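Local coordinates for protein putative short-chain oxidoreductase (Thermus thermophilus, PDB 2YUT) that binds NADP(+) in a Rossmann fold and probably works as an oxidoreductase of the short-chain dehydrogenase/reductase family, at residues A77-V82 and A173-P178; D88-M93 and F131-A136; A121-V126 and L161-A166. All coordinates share one frame; numbering follows the deposited sequence.

Contact 1 (A77-V82 and A173-P178); sequences AGRASV and APLGGP
Leu175 pushes its forked end against the extended backbone of Ala77, Gly78 and Arg79, and this is the tight part of the contact. The two methyls divide the work. CD1 of Leu175 meets CB of Ala77 at 3.9 Å, while CD2 of Leu175 settles 3.6 Å from CB of Arg79 and also lies 3.9 Å from the carbonyl carbon of Gly78. With CG set anti to its own carbonyl carbon (chi1 -59°), the leucine carries the fork across to the loop of residues 77-82. Phe131, from the turn before helix 132-153, packs on both Leu175 and Arg79 and extends this apolar patch.

Outward from there the contact thins. Arg79 leaves its backbone extended and then bends at chi3 (-70°), which folds the guanidinium back over the leucine: CD2 of Leu175 lies over the centre of one face, 4.0 Å from CZ of Arg79. The charged end comes no closer to the carbonyl than 3.7 Å, between NH1 of Arg79 and O of Leu175, and Arg79 as a whole is exposed. At the other margin Pro174, also exposed, offers only the CG corner of its ring, 3.7 Å from O of Ala77.

Both loops follow sheet strands, 67-72 and 158-162, and each continues from residues that bind NADP(+), Gly75 and Trp172. No hydrogen bond or salt bridge joins residues 77-82 to 173-178; what holds them is apolar packing around one leucine, with an arginine laid over it by its flat face, so the chemistry implies an association that depends on shape rather than on directional polar bonds.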
loop_
_atom_site.group_PDB
_atom_site.type_symbol
_atom_site.label_atom_id
_atom_site.label_comp_id
_atom_site.label_asym_id
_atom_site.label_seq_id
_atom_site.Cartn_x
_atom_site.Cartn_y
_atom_site.Cartn_z
ATOM N N ALA A 77 7.901 -12.678 0.247
ATOM C CA ALA A 77 8.640 -11.903 1.229
ATOM C C ALA A 77 9.986 -11.470 0.672
ATOM O O ALA A 77 10.482 -12.042 -0.295
ATOM C CB ALA A 77 8.826 -12.719 2.499
ATOM N N GLY A 78 10.568 -10.448 1.287
ATOM C CA GLY A 78 11.851 -9.943 0.840
ATOM C C GLY A 78 12.383 -8.911 1.809
ATOM O O GLY A 78 11.613 -8.225 2.476
ATOM N N ARG A 79 13.704 -8.806 1.891
ATOM C CA ARG A 79 14.347 -7.851 2.785
ATOM C C ARG A 79 15.252 -6.919 1.993
ATOM O O ARG A 79 16.024 -7.368 1.148
ATOM C CB ARG A 79 15.175 -8.588 3.842
ATOM C CG ARG A 79 16.012 -7.663 4.716
ATOM C CD ARG A 79 16.933 -8.438 5.645
ATOM N NE ARG A 79 16.201 -9.140 6.694
ATOM C CZ ARG A 79 16.274 -10.450 6.905
ATOM N NH1 ARG A 79 17.045 -11.207 6.134
ATOM N NH2 ARG A 79 15.580 -11.004 7.891
ATOM N N ALA A 80 15.151 -5.622 2.263
ATOM C CA ALA A 80 15.979 -4.631 1.583
ATOM C C ALA A 80 15.815 -3.255 2.213
ATOM O O ALA A 80 14.769 -2.942 2.780
ATOM C CB ALA A 80 15.623 -4.568 0.114
ATOM N N SER A 81 16.861 -2.440 2.130
ATOM C CA SER A 81 16.797 -1.091 2.675
ATOM C C SER A 81 16.118 -0.234 1.618
ATOM O O SER A 81 16.054 -0.616 0.445
ATOM C CB SER A 81 18.199 -0.545 2.943
ATOM O OG SER A 81 18.881 -0.292 1.728
ATOM N N VAL A 82 15.606 0.920 2.024
ATOM C CA VAL A 82 14.943 1.810 1.082
ATOM C C VAL A 82 15.957 2.753 0.449
ATOM O O VAL A 82 15.644 3.471 -0.500
ATOM C CB VAL A 82 13.865 2.658 1.779
ATOM C CG1 VAL A 82 12.852 1.751 2.457
ATOM C CG2 VAL A 82 14.513 3.595 2.792
ATOM N N ALA A 173 12.027 -18.313 3.286
ATOM C CA ALA A 173 13.204 -18.821 2.588
ATOM C C ALA A 173 14.248 -17.741 2.297
ATOM O O ALA A 173 15.405 -17.868 2.698
ATOM C CB ALA A 173 12.788 -19.506 1.289
ATOM N N PRO A 174 13.854 -16.658 1.604
ATOM C CA PRO A 174 14.806 -15.588 1.287
ATOM C C PRO A 174 15.218 -14.757 2.498
ATOM O O PRO A 174 16.080 -13.890 2.395
ATOM C CB PRO A 174 14.052 -14.762 0.251
ATOM C CG PRO A 174 12.645 -14.860 0.736
ATOM C CD PRO A 174 12.516 -16.335 1.075
ATOM N N LEU A 175 14.597 -15.022 3.642
ATOM C CA LEU A 175 14.902 -14.286 4.862
ATOM C C LEU A 175 15.748 -15.111 5.826
ATOM O O LEU A 175 16.042 -14.669 6.936
ATOM C CB LEU A 175 13.603 -13.858 5.552
ATOM C CG LEU A 175 12.659 -12.977 4.724
ATOM C CD1 LEU A 175 11.368 -12.733 5.490
ATOM C CD2 LEU A 175 13.341 -11.662 4.400
ATOM N N GLY A 176 16.129 -16.312 5.400
ATOM C CA GLY A 176 16.942 -17.172 6.242
ATOM C C GLY A 176 16.183 -18.175 7.099
ATOM O O GLY A 176 16.758 -18.765 8.012
ATOM N N GLY A 177 14.899 -18.376 6.812
ATOM C CA GLY A 177 14.110 -19.320 7.587
ATOM C C GLY A 177 13.202 -18.641 8.599
ATOM O O GLY A 177 13.441 -17.493 8.962
ATOM N N PRO A 178 12.148 -19.327 9.075
ATOM C CA PRO A 178 11.204 -18.771 10.051
ATOM C C PRO A 178 11.860 -18.439 11.385
ATOM O O PRO A 178 12.816 -19.090 11.797
ATOM C CB PRO A 178 10.166 -19.883 10.202
ATOM C CG PRO A 178 10.239 -20.615 8.899
ATOM C CD PRO A 178 11.719 -20.671 8.651
#

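Contact 2 (D88-M93 and F131-A136); sequences DLVEEM and FAAYAA. With NAP (NADP nicotinamide-adenine-dinucleotide phosphate), chain B.
The methyl of Ala133 is the hub here, wedged among three residues of helix 89-107. CG of Leu89 and CG of Met93 (a selenomethionine) both stand 3.7 Å from CB of Ala133, and CG2 of Val90 adds a third touch at 4.0 Å. So small a side chain lets the backbones come close, the CA atoms of Val90 and Ala133 being 4.7 Å apart. The two short helical segments run in roughly the same direction, inclined by 30°, with axes 8.5 Å apart.

Next to this core Met93 turns from the alanine to the tyrosine. Its chain bends at chi2 (-61°), leading the selenium off to the rim of the Tyr134 ring, where SE of Met93 lies 4.1 Å from CD1 of Tyr134: a Met-aromatic contact made at the edge. Tyr134 swings its ring off the helix with CG anti to the backbone N (chi1 -175°), and OH of Tyr134 forms a hydrogen bond of 2.9 Å with the ribose hydroxyl O2D of NADP.

Further out, His97 meets the Tyr134 ring with its plane nearly perpendicular and is also hydrogen-bonded through ND1 to O of Met93, while Val126 packs against the tyrosine from helix 123-126. Tyr144 of the second subunit packs on Val90 and Ala132.

Tyr134 and Lys138, four residues apart and facing the cofactor, match the Tyr-X-X-X-Lys motif of the SDR family. The chemistry is consistent with two roles for one side chain: the selenium of Met93 packs at the ring's edge while the phenol oxygen at its far end engages the nicotinamide ribose.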
loop_
_atom_site.group_PDB
_atom_site.type_symbol
_atom_site.label_atom_id
_atom_site.label_comp_id
_atom_site.label_asym_id
_atom_site.label_seq_id
_atom_site.Cartn_x
_atom_site.Cartn_y
_atom_site.Cartn_z
ATOM N N ASP A 88 13.482 -3.715 -7.635
ATOM C CA ASP A 88 12.053 -3.632 -7.908
ATOM C C ASP A 88 11.265 -4.377 -6.837
ATOM O O ASP A 88 10.189 -4.907 -7.111
ATOM C CB ASP A 88 11.737 -4.246 -9.273
ATOM C CG ASP A 88 12.624 -3.709 -10.374
ATOM O OD1 ASP A 88 12.651 -2.475 -10.570
ATOM O OD2 ASP A 88 13.294 -4.525 -11.042
ATOM N N LEU A 89 11.806 -4.414 -5.623
ATOM C CA LEU A 89 11.162 -5.110 -4.514
ATOM C C LEU A 89 9.792 -4.530 -4.163
ATOM O O LEU A 89 8.843 -5.277 -3.925
ATOM C CB LEU A 89 12.066 -5.082 -3.275
ATOM C CG LEU A 89 11.604 -5.911 -2.073
ATOM C CD1 LEU A 89 11.589 -7.382 -2.441
ATOM C CD2 LEU A 89 12.533 -5.684 -0.899
ATOM N N VAL A 90 9.688 -3.203 -4.135
ATOM C CA VAL A 90 8.422 -2.557 -3.805
ATOM C C VAL A 90 7.323 -2.952 -4.790
ATOM O O VAL A 90 6.218 -3.310 -4.388
ATOM C CB VAL A 90 8.561 -1.015 -3.786
ATOM C CG1 VAL A 90 7.207 -0.367 -3.515
ATOM C CG2 VAL A 90 9.550 -0.603 -2.708
ATOM N N GLU A 91 7.627 -2.905 -6.082
ATOM C CA GLU A 91 6.635 -3.265 -7.085
ATOM C C GLU A 91 6.272 -4.752 -7.030
ATOM O O GLU A 91 5.114 -5.117 -7.228
ATOM C CB GLU A 91 7.145 -2.888 -8.474
ATOM C CG GLU A 91 7.429 -1.398 -8.603
ATOM C CD GLU A 91 8.101 -1.039 -9.907
ATOM O OE1 GLU A 91 7.472 -1.235 -10.968
ATOM O OE2 GLU A 91 9.258 -0.562 -9.865
ATOM N N GLU A 92 7.256 -5.605 -6.752
ATOM C CA GLU A 92 7.013 -7.045 -6.664
ATOM C C GLU A 92 6.120 -7.357 -5.472
ATOM O O GLU A 92 5.222 -8.202 -5.558
ATOM C CB GLU A 92 8.329 -7.815 -6.515
ATOM C CG GLU A 92 9.296 -7.621 -7.674
ATOM C CD GLU A 92 10.517 -8.520 -7.581
ATOM O OE1 GLU A 92 11.119 -8.600 -6.488
ATOM O OE2 GLU A 92 10.880 -9.136 -8.605
HETATM N N MSE A 93 6.375 -6.671 -4.359
HETATM C CA MSE A 93 5.603 -6.866 -3.138
HETATM C C MSE A 93 4.152 -6.435 -3.316
HETATM O O MSE A 93 3.233 -7.150 -2.911
HETATM C CB MSE A 93 6.237 -6.093 -1.981
HETATM C CG MSE A 93 7.532 -6.704 -1.454
HETATM SE SE MSE A 93 7.306 -8.523 -0.760
HETATM C CE MSE A 93 8.037 -9.486 -2.273
ATOM N N PHE A 131 12.145 -4.326 5.996
ATOM C CA PHE A 131 10.858 -4.796 5.492
ATOM C C PHE A 131 9.893 -3.715 5.002
ATOM O O PHE A 131 8.683 -3.937 4.964
ATOM C CB PHE A 131 10.163 -5.635 6.567
ATOM C CG PHE A 131 10.910 -6.884 6.940
ATOM C CD1 PHE A 131 11.362 -7.759 5.956
ATOM C CD2 PHE A 131 11.148 -7.196 8.274
ATOM C CE1 PHE A 131 12.040 -8.927 6.297
ATOM C CE2 PHE A 131 11.824 -8.362 8.628
ATOM C CZ PHE A 131 12.271 -9.229 7.635
ATOM N N ALA A 132 10.418 -2.559 4.611
ATOM C CA ALA A 132 9.571 -1.467 4.136
ATOM C C ALA A 132 8.651 -1.902 2.995
ATOM O O ALA A 132 7.448 -1.650 3.027
ATOM C CB ALA A 132 10.433 -0.297 3.686
ATOM N N ALA A 133 9.219 -2.558 1.990
ATOM C CA ALA A 133 8.430 -3.013 0.852
ATOM C C ALA A 133 7.287 -3.933 1.305
ATOM O O ALA A 133 6.127 -3.706 0.959
ATOM C CB ALA A 133 9.330 -3.723 -0.152
ATOM N N TYR A 134 7.616 -4.957 2.090
ATOM C CA TYR A 134 6.618 -5.903 2.594
ATOM C C TYR A 134 5.576 -5.172 3.433
ATOM O O TYR A 134 4.371 -5.390 3.279
ATOM C CB TYR A 134 7.287 -6.980 3.463
ATOM C CG TYR A 134 6.342 -8.072 3.938
ATOM C CD1 TYR A 134 6.090 -9.195 3.148
ATOM C CD2 TYR A 134 5.700 -7.982 5.174
ATOM C CE1 TYR A 134 5.224 -10.204 3.576
ATOM C CE2 TYR A 134 4.828 -8.992 5.615
ATOM C CZ TYR A 134 4.599 -10.098 4.807
ATOM O OH TYR A 134 3.757 -11.103 5.224
ATOM N N ALA A 135 6.046 -4.313 4.333
ATOM C CA ALA A 135 5.156 -3.549 5.202
ATOM C C ALA A 135 4.184 -2.711 4.378
ATOM O O ALA A 135 2.994 -2.653 4.677
ATOM C CB ALA A 135 5.972 -2.647 6.124
ATOM N N ALA A 136 4.705 -2.059 3.342
ATOM C CA ALA A 136 3.892 -1.219 2.472
ATOM C C ALA A 136 2.794 -2.035 1.795
ATOM O O ALA A 136 1.635 -1.621 1.754
ATOM C CB ALA A 136 4.772 -0.558 1.411
HETATM P PA NAP B . 4.213 -19.117 1.054
HETATM O O1A NAP B . 5.530 -18.526 0.343
HETATM O O2A NAP B . 4.441 -20.436 1.686
HETATM O O5B NAP B . 3.091 -19.183 -0.094
HETATM C C5B NAP B . 2.844 -18.048 -0.927
HETATM C C4B NAP B . 1.754 -18.371 -1.948
HETATM O O4B NAP B . 1.529 -17.196 -2.748
HETATM C C3B NAP B . 2.227 -19.475 -2.899
HETATM O O3B NAP B . 1.150 -20.376 -3.169
HETATM C C2B NAP B . 2.579 -18.691 -4.162
HETATM O O2B NAP B . 2.363 -19.516 -5.309
HETATM C C1B NAP B . 1.452 -17.660 -4.103
HETATM N N9A NAP B . 1.716 -16.557 -5.054
HETATM C C8A NAP B . 2.728 -15.696 -4.985
HETATM N N7A NAP B . 2.674 -14.862 -6.021
HETATM C C5A NAP B . 1.617 -15.195 -6.756
HETATM C C6A NAP B . 1.073 -14.714 -7.940
HETATM N N6A NAP B . 1.634 -13.685 -8.570
HETATM N N1A NAP B . -0.022 -15.306 -8.437
HETATM C C2A NAP B . -0.583 -16.330 -7.818
HETATM N N3A NAP B . -0.093 -16.815 -6.692
HETATM C C4A NAP B . 1.002 -16.274 -6.139
HETATM O O3 NAP B . 3.743 -17.971 2.086
HETATM P PN NAP B . 2.739 -18.254 3.313
HETATM O O1N NAP B . 3.514 -18.302 4.574
HETATM O O2N NAP B . 1.846 -19.389 2.988
HETATM O O5D NAP B . 1.858 -16.907 3.368
HETATM C C5D NAP B . 0.491 -16.907 2.948
HETATM C C4D NAP B . -0.176 -15.558 3.232
HETATM O O4D NAP B . -0.058 -15.321 4.649
HETATM C C3D NAP B . 0.583 -14.420 2.546
HETATM O O3D NAP B . -0.271 -13.296 2.317
HETATM C C2D NAP B . 1.625 -14.077 3.607
HETATM O O2D NAP B . 2.121 -12.746 3.441
HETATM C C1D NAP B . 0.715 -14.122 4.833
HETATM N N1N NAP B . 1.460 -14.119 6.112
HETATM C C2N NAP B . 2.462 -15.071 6.343
HETATM C C3N NAP B . 3.162 -15.060 7.544
HETATM C C7N NAP B . 4.252 -16.103 7.802
HETATM O O7N NAP B . 5.004 -16.007 8.770
HETATM N N7N NAP B . 4.313 -17.084 6.905
HETATM C C4N NAP B . 2.869 -14.106 8.512
HETATM C C5N NAP B . 1.874 -13.160 8.287
HETATM C C6N NAP B . 1.168 -13.162 7.091
HETATM P P2B NAP B . 3.536 -20.423 -5.939
HETATM O O1X NAP B . 4.390 -21.031 -4.718
HETATM O O2X NAP B . 2.774 -21.663 -6.630
HETATM O O3X NAP B . 4.378 -19.672 -6.897
#

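Contact 3 (A121-V126 and L161-A166); sequences AYPRYV and LVRLPA. With NAP (NADP nicotinamide-adenine-dinucleotide phosphate), chain B.
Tyr122 and Arg163 make the main aliphatic-aromatic contact. CB of Arg163 sits over one face of the Tyr122 ring, 3.9 Å from its centroid and 14° off the normal, a CH-pi interaction displaced toward the rim. At the ring edge, near its plane, N of Pro165 lies 4.0 Å from CE2 of Tyr122. Tyr122 has CG anti to its carbonyl carbon (chi1 -76°), which brings the ring alongside the 163-165 backbone.

Flat-group packing comes next. Fully stretched from CG to NE, Arg163 runs past Ala121 and presents a face of its guanidinium to the proline ring, CD of Pro123 standing 3.7 Å from CZ of Arg163 over the centre of the group. The guanidinium is inclined by 58° to the tyrosine ring. Its charge is answered outside the contact, by a salt bridge from NH2 of Arg163 to Glu142, whose other carboxylate oxygen takes the N-H of Ala121; one glutamate thus ties both segments to helix 132-153.

Water supplies the polar link between the backbones. It accepts from N of Tyr122 at 3.1 Å and donates to O of Leu164 at 3.0 Å. The same carbonyl oxygen lies close to the nicotinamide ring, O of Leu164 being 3.7 Å from C5N of NADP, so the bridge lies beside the cofactor pocket.

Strand 158-162, outermost in this chain, pairs with 114-119; residues 121-122 and 163-166 follow the ends of these neighbouring strands, the first leading into short helix 123-126, the second passing along the nicotinamide. Helix 185-196 packs on Leu164, and helix 132-153 meets Ala121 through Lys138.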
loop_
_atom_site.group_PDB
_atom_site.type_symbol
_atom_site.label_atom_id
_atom_site.label_comp_id
_atom_site.label_asym_id
_atom_site.label_seq_id
_atom_site.Cartn_x
_atom_site.Cartn_y
_atom_site.Cartn_z
ATOM N N ALA A 121 -0.941 -7.895 8.341
ATOM C CA ALA A 121 0.212 -8.044 9.223
ATOM C C ALA A 121 0.145 -7.113 10.420
ATOM O O ALA A 121 -0.440 -6.035 10.346
ATOM C CB ALA A 121 1.496 -7.781 8.451
ATOM N N TYR A 122 0.739 -7.545 11.527
ATOM C CA TYR A 122 0.796 -6.725 12.730
ATOM C C TYR A 122 1.778 -5.605 12.399
ATOM O O TYR A 122 2.953 -5.862 12.143
ATOM C CB TYR A 122 1.316 -7.547 13.912
ATOM C CG TYR A 122 0.295 -8.509 14.484
ATOM C CD1 TYR A 122 -0.847 -8.037 15.128
ATOM C CD2 TYR A 122 0.467 -9.890 14.377
ATOM C CE1 TYR A 122 -1.792 -8.907 15.652
ATOM C CE2 TYR A 122 -0.476 -10.775 14.900
ATOM C CZ TYR A 122 -1.601 -10.275 15.536
ATOM O OH TYR A 122 -2.537 -11.135 16.059
ATOM N N PRO A 123 1.303 -4.349 12.389
ATOM C CA PRO A 123 2.124 -3.169 12.084
ATOM C C PRO A 123 3.475 -3.100 12.797
ATOM O O PRO A 123 4.513 -2.916 12.160
ATOM C CB PRO A 123 1.213 -2.010 12.469
ATOM C CG PRO A 123 -0.145 -2.546 12.162
ATOM C CD PRO A 123 -0.077 -3.950 12.716
ATOM N N ARG A 124 3.462 -3.249 14.118
ATOM C CA ARG A 124 4.695 -3.179 14.896
ATOM C C ARG A 124 5.714 -4.241 14.503
ATOM O O ARG A 124 6.918 -4.056 14.688
ATOM C CB ARG A 124 4.389 -3.307 16.391
ATOM C CG ARG A 124 3.422 -2.269 16.929
ATOM C CD ARG A 124 3.318 -2.367 18.444
ATOM N NE ARG A 124 2.210 -1.579 18.978
ATOM C CZ ARG A 124 0.927 -1.827 18.727
ATOM N NH1 ARG A 124 0.585 -2.845 17.947
ATOM N NH2 ARG A 124 -0.015 -1.058 19.256
ATOM N N TYR A 125 5.233 -5.352 13.958
ATOM C CA TYR A 125 6.114 -6.445 13.567
ATOM C C TYR A 125 6.760 -6.325 12.190
ATOM O O TYR A 125 7.894 -6.762 12.000
ATOM C CB TYR A 125 5.359 -7.778 13.658
ATOM C CG TYR A 125 5.262 -8.314 15.067
ATOM C CD1 TYR A 125 4.752 -7.527 16.098
ATOM C CD2 TYR A 125 5.713 -9.597 15.377
ATOM C CE1 TYR A 125 4.698 -8.001 17.406
ATOM C CE2 TYR A 125 5.662 -10.081 16.682
ATOM C CZ TYR A 125 5.156 -9.277 17.691
ATOM O OH TYR A 125 5.122 -9.742 18.986
ATOM N N VAL A 126 6.050 -5.744 11.231
ATOM C CA VAL A 126 6.598 -5.624 9.883
ATOM C C VAL A 126 7.159 -4.245 9.548
ATOM O O VAL A 126 8.042 -4.115 8.698
ATOM C CB VAL A 126 5.539 -6.015 8.825
ATOM C CG1 VAL A 126 5.104 -7.465 9.039
ATOM C CG2 VAL A 126 4.338 -5.086 8.914
ATOM N N LEU A 161 -10.213 -9.766 7.676
ATOM C CA LEU A 161 -8.791 -9.465 7.633
ATOM C C LEU A 161 -8.093 -10.238 8.748
ATOM O O LEU A 161 -8.414 -10.079 9.925
ATOM C CB LEU A 161 -8.556 -7.958 7.803
ATOM C CG LEU A 161 -7.135 -7.402 7.633
ATOM C CD1 LEU A 161 -6.289 -7.719 8.845
ATOM C CD2 LEU A 161 -6.509 -7.983 6.378
ATOM N N VAL A 162 -7.139 -11.081 8.374
ATOM C CA VAL A 162 -6.415 -11.877 9.355
ATOM C C VAL A 162 -4.991 -11.384 9.600
ATOM O O VAL A 162 -4.243 -11.111 8.659
ATOM C CB VAL A 162 -6.326 -13.362 8.917
ATOM C CG1 VAL A 162 -5.526 -14.155 9.945
ATOM C CG2 VAL A 162 -7.725 -13.949 8.736
ATOM N N ARG A 163 -4.627 -11.266 10.873
ATOM C CA ARG A 163 -3.281 -10.867 11.251
ATOM C C ARG A 163 -2.665 -12.052 11.983
ATOM O O ARG A 163 -3.060 -12.393 13.096
ATOM C CB ARG A 163 -3.303 -9.627 12.147
ATOM C CG ARG A 163 -3.463 -8.327 11.370
ATOM C CD ARG A 163 -3.500 -7.121 12.300
ATOM N NE ARG A 163 -3.551 -5.861 11.566
ATOM C CZ ARG A 163 -3.659 -4.667 12.140
ATOM N NH1 ARG A 163 -3.730 -4.571 13.462
ATOM N NH2 ARG A 163 -3.682 -3.568 11.396
ATOM N N LEU A 164 -1.701 -12.687 11.330
ATOM C CA LEU A 164 -1.038 -13.850 11.892
ATOM C C LEU A 164 0.350 -13.525 12.398
ATOM O O LEU A 164 1.015 -12.630 11.885
ATOM C CB LEU A 164 -0.894 -14.947 10.827
ATOM C CG LEU A 164 -2.135 -15.633 10.248
ATOM C CD1 LEU A 164 -1.737 -16.460 9.039
ATOM C CD2 LEU A 164 -2.780 -16.505 11.302
ATOM N N PRO A 165 0.797 -14.240 13.440
ATOM C CA PRO A 165 2.140 -14.006 13.972
ATOM C C PRO A 165 3.022 -14.789 12.993
ATOM O O PRO A 165 2.518 -15.288 11.984
ATOM C CB PRO A 165 2.076 -14.654 15.348
ATOM C CG PRO A 165 1.154 -15.820 15.107
ATOM C CD PRO A 165 0.053 -15.201 14.273
ATOM N N ALA A 166 4.314 -14.912 13.256
ATOM C CA ALA A 166 5.158 -15.660 12.325
ATOM C C ALA A 166 4.665 -17.110 12.197
ATOM O O ALA A 166 4.240 -17.722 13.182
ATOM C CB ALA A 166 6.606 -15.635 12.789
HETATM P PA NAP B . 4.213 -19.117 1.054
HETATM O O1A NAP B . 5.530 -18.526 0.343
HETATM O O2A NAP B . 4.441 -20.436 1.686
HETATM O O5B NAP B . 3.091 -19.183 -0.094
HETATM C C5B NAP B . 2.844 -18.048 -0.927
HETATM C C4B NAP B . 1.754 -18.371 -1.948
HETATM O O4B NAP B . 1.529 -17.196 -2.748
HETATM C C3B NAP B . 2.227 -19.475 -2.899
HETATM O O3B NAP B . 1.150 -20.376 -3.169
HETATM C C2B NAP B . 2.579 -18.691 -4.162
HETATM O O2B NAP B . 2.363 -19.516 -5.309
HETATM C C1B NAP B . 1.452 -17.660 -4.103
HETATM N N9A NAP B . 1.716 -16.557 -5.054
HETATM C C8A NAP B . 2.728 -15.696 -4.985
HETATM N N7A NAP B . 2.674 -14.862 -6.021
HETATM C C5A NAP B . 1.617 -15.195 -6.756
HETATM C C6A NAP B . 1.073 -14.714 -7.940
HETATM N N6A NAP B . 1.634 -13.685 -8.570
HETATM N N1A NAP B . -0.022 -15.306 -8.437
HETATM C C2A NAP B . -0.583 -16.330 -7.818
HETATM N N3A NAP B . -0.093 -16.815 -6.692
HETATM C C4A NAP B . 1.002 -16.274 -6.139
HETATM O O3 NAP B . 3.743 -17.971 2.086
HETATM P PN NAP B . 2.739 -18.254 3.313
HETATM O O1N NAP B . 3.514 -18.302 4.574
HETATM O O2N NAP B . 1.846 -19.389 2.988
HETATM O O5D NAP B . 1.858 -16.907 3.368
HETATM C C5D NAP B . 0.491 -16.907 2.948
HETATM C C4D NAP B . -0.176 -15.558 3.232
HETATM O O4D NAP B . -0.058 -15.321 4.649
HETATM C C3D NAP B . 0.583 -14.420 2.546
HETATM O O3D NAP B . -0.271 -13.296 2.317
HETATM C C2D NAP B . 1.625 -14.077 3.607
HETATM O O2D NAP B . 2.121 -12.746 3.441
HETATM C C1D NAP B . 0.715 -14.122 4.833
HETATM N N1N NAP B . 1.460 -14.119 6.112
HETATM C C2N NAP B . 2.462 -15.071 6.343
HETATM C C3N NAP B . 3.162 -15.060 7.544
HETATM C C7N NAP B . 4.252 -16.103 7.802
HETATM O O7N NAP B . 5.004 -16.007 8.770
HETATM N N7N NAP B . 4.313 -17.084 6.905
HETATM C C4N NAP B . 2.869 -14.106 8.512
HETATM C C5N NAP B . 1.874 -13.160 8.287
HETATM C C6N NAP B . 1.168 -13.162 7.091
HETATM P P2B NAP B . 3.536 -20.423 -5.939
HETATM O O1X NAP B . 4.390 -21.031 -4.718
HETATM O O2X NAP B . 2.774 -21.663 -6.630
HETATM O O3X NAP B . 4.378 -19.672 -6.897
HETATM O O HOH W 1 2.410 -10.099 11.061
#

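Contacts 1 and 2 lie about 11 Å apart between centres and touch, through Val82 on Ala132 and Ala80 on Leu89. Contact 3 is about 16 Å from contact 1, without touching it, and 15 Å from contact 2, which it meets where Val126 packs on Phe131 and Ala135. Along the chain, contact 1 spans the other two, whose segments alternate in the order 88-93, 121-126, 131-136 and 161-166. The segments lie at or after the ends of the adjacent parallel strands 67-72, 114-119 and 158-162. Contacts 2 and 3 both reach NADP; contacts 1 and 2 both touch the second subunit, so the set connects the nicotinamide end of the cofactor pocket with the dimer interface.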